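Local coordinates for flavodoxin (Lactobacillus reuteri, PDB 5VEG), which binds flavin mononucleotide, is associated with a bacterial microcompartment for 1,2-propanediol utilization and probably serves as a low-potential electron donor to redox enzymes, at residues T32-Y37 against A73-A78. Residues are numbered along the deposited sequence; the frame is centred on the assembly and turned at random.
Sequences TAHVVY and ADFMKA
Phe-75 lays CD1 over one face of the His-34 imidazole, displaced toward the rim, 3.5 Å from CG. The two rings meet obliquely, their planes at 58°. With CG anti to the backbone N (chi1 179°), Phe-75 reaches from its short helical turn toward the strand. There CD1 also meets Val-36 CG1 at 3.5 Å, and CE1 comes to 3.2 Å from the backbone O of His-34. Beyond the segments, Phe-100 packs edge-to-face with Phe-75, and Leu-81 touches it as well.

The imidazole is held through NE2, which is hydrogen-bonded to Ser-65 OG on the adjoining strand 60-66. On its other side ND1 lies unusually close, 2.5 Å, to a water that donates to Asp-74 O at 2.8 Å, between the strand and the helical segment. A leucine in place of His-34 would probably leave Ser-65 without its ring partner and take away the flat face against which Phe-75 CD1 rests.

After Phe-75, a type I turn from Phe-75 to Ala-78 brings the chain back to the sheet. Ala-78 CB settles against the strand backbone, 3.4 Å from His-34 N, and Thr-32 OG1 lies beside Ala-78 CA. The chain then enters strand 80-85, which pairs in parallel with 31-38, so the contact closes the crossover from strand 60-66 over one face of the flavodoxin sheet. On the outer side, Lys-77 NZ reaches back three residues to Asp-74 OD1 in a salt bridge. No direct hydrogen bond joins the segments: apolar and aromatic contact keeps Phe-75 and Ala-78 against the strand, with a water close to the buried histidine bound to the carbonyl of Asp-74.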
loop_
_atom_site.group_PDB
_atom_site.type_symbol
_atom_site.label_atom_id
_atom_site.label_comp_id
_atom_site.label_asym_id
_atom_site.label_seq_id
_atom_site.Cartn_x
_atom_site.Cartn_y
_atom_site.Cartn_z
ATOM N N THR A 32 -10.772 9.445 -5.883
ATOM C CA THR A 32 -9.970 9.719 -4.704
ATOM C C THR A 32 -9.154 8.481 -4.329
ATOM O O THR A 32 -9.524 7.346 -4.655
ATOM C CB THR A 32 -10.844 10.126 -3.511
ATOM O OG1 THR A 32 -11.734 9.051 -3.201
ATOM C CG2 THR A 32 -11.666 11.374 -3.846
ATOM N N ALA A 33 -8.046 8.717 -3.632
ATOM C CA ALA A 33 -7.180 7.659 -3.145
ATOM C C ALA A 33 -6.593 8.081 -1.810
ATOM O O ALA A 33 -6.354 9.264 -1.561
ATOM C CB ALA A 33 -6.046 7.334 -4.125
ATOM N N HIS A 34 -6.377 7.099 -0.948
ATOM C CA HIS A 34 -5.651 7.298 0.296
ATOM C C HIS A 34 -4.481 6.322 0.318
ATOM O O HIS A 34 -4.684 5.110 0.202
ATOM C CB HIS A 34 -6.576 7.103 1.500
ATOM C CG HIS A 34 -6.083 7.765 2.749
ATOM N ND1 HIS A 34 -6.924 8.383 3.653
ATOM C CD2 HIS A 34 -4.832 7.893 3.250
ATOM C CE1 HIS A 34 -6.211 8.862 4.658
ATOM N NE2 HIS A 34 -4.938 8.581 4.436
ATOM N N VAL A 35 -3.262 6.853 0.433
ATOM C CA VAL A 35 -2.042 6.050 0.546
ATOM C C VAL A 35 -1.523 6.182 1.967
ATOM O O VAL A 35 -1.186 7.287 2.411
ATOM C CB VAL A 35 -0.966 6.483 -0.466
ATOM C CG1 VAL A 35 0.312 5.692 -0.254
ATOM C CG2 VAL A 35 -1.468 6.306 -1.892
ATOM N N VAL A 36 -1.457 5.074 2.689
ATOM C CA VAL A 36 -0.817 5.088 3.996
ATOM C C VAL A 36 0.515 4.359 3.892
ATOM O O VAL A 36 0.674 3.409 3.117
ATOM C CB VAL A 36 -1.692 4.482 5.113
ATOM C CG1 VAL A 36 -2.999 5.295 5.271
ATOM C CG2 VAL A 36 -1.987 3.025 4.839
ATOM N N TYR A 37 1.483 4.811 4.683
ATOM C CA TYR A 37 2.789 4.167 4.700
ATOM C C TYR A 37 3.215 3.909 6.132
ATOM O O TYR A 37 2.797 4.605 7.067
ATOM C CB TYR A 37 3.870 5.003 3.972
ATOM C CG TYR A 37 4.107 6.376 4.579
ATOM C CD1 TYR A 37 5.037 6.564 5.603
ATOM C CD2 TYR A 37 3.395 7.484 4.124
ATOM C CE1 TYR A 37 5.235 7.817 6.163
ATOM C CE2 TYR A 37 3.592 8.733 4.671
ATOM C CZ TYR A 37 4.504 8.894 5.687
ATOM O OH TYR A 37 4.692 10.143 6.217
ATOM N N ALA A 73 -11.352 4.068 9.551
ATOM C CA ALA A 73 -12.626 4.715 9.237
ATOM C C ALA A 73 -12.437 5.919 8.319
ATOM O O ALA A 73 -13.283 6.187 7.461
ATOM C CB ALA A 73 -13.344 5.136 10.523
ATOM N N ASP A 74 -11.332 6.660 8.479
ATOM C CA ASP A 74 -11.068 7.774 7.565
ATOM C C ASP A 74 -10.473 7.294 6.252
ATOM O O ASP A 74 -10.866 7.764 5.175
ATOM C CB ASP A 74 -10.146 8.794 8.239
ATOM C CG ASP A 74 -10.769 9.387 9.498
ATOM O OD1 ASP A 74 -11.958 9.767 9.441
ATOM O OD2 ASP A 74 -10.096 9.455 10.542
ATOM N N PHE A 75 -9.523 6.359 6.346
ATOM C CA PHE A 75 -8.862 5.757 5.188
ATOM C C PHE A 75 -9.863 5.242 4.164
ATOM O O PHE A 75 -9.751 5.524 2.965
ATOM C CB PHE A 75 -7.968 4.618 5.700
ATOM C CG PHE A 75 -7.210 3.867 4.636
ATOM C CD1 PHE A 75 -6.149 4.462 3.968
ATOM C CD2 PHE A 75 -7.497 2.527 4.379
ATOM C CE1 PHE A 75 -5.426 3.763 3.015
ATOM C CE2 PHE A 75 -6.770 1.810 3.419
ATOM C CZ PHE A 75 -5.737 2.436 2.743
ATOM N N MET A 76 -10.859 4.483 4.624
ATOM C CA MET A 76 -11.760 3.776 3.720
ATOM C C MET A 76 -12.656 4.701 2.915
ATOM O O MET A 76 -13.394 4.208 2.053
ATOM C CB MET A 76 -12.632 2.794 4.506
ATOM C CG MET A 76 -13.588 3.483 5.493
ATOM S SD MET A 76 -14.793 2.314 6.126
ATOM C CE MET A 76 -15.756 1.977 4.645
ATOM N N LYS A 77 -12.623 6.015 3.171
ATOM C CA LYS A 77 -13.496 6.925 2.442
ATOM C C LYS A 77 -13.020 7.177 1.019
ATOM O O LYS A 77 -13.803 7.685 0.213
ATOM C CB LYS A 77 -13.632 8.260 3.198
ATOM C CG LYS A 77 -14.125 8.115 4.641
ATOM C CD LYS A 77 -14.780 9.389 5.156
ATOM C CE LYS A 77 -15.283 9.228 6.592
ATOM N NZ LYS A 77 -14.264 9.604 7.609
ATOM N N ALA A 78 -11.779 6.819 0.678
ATOM C CA ALA A 78 -11.313 6.961 -0.699
ATOM C C ALA A 78 -11.820 5.817 -1.578
ATOM O O ALA A 78 -12.230 4.756 -1.098
ATOM C CB ALA A 78 -9.778 7.011 -0.753
HETATM O O HOH W 1 -9.270 9.114 3.331
#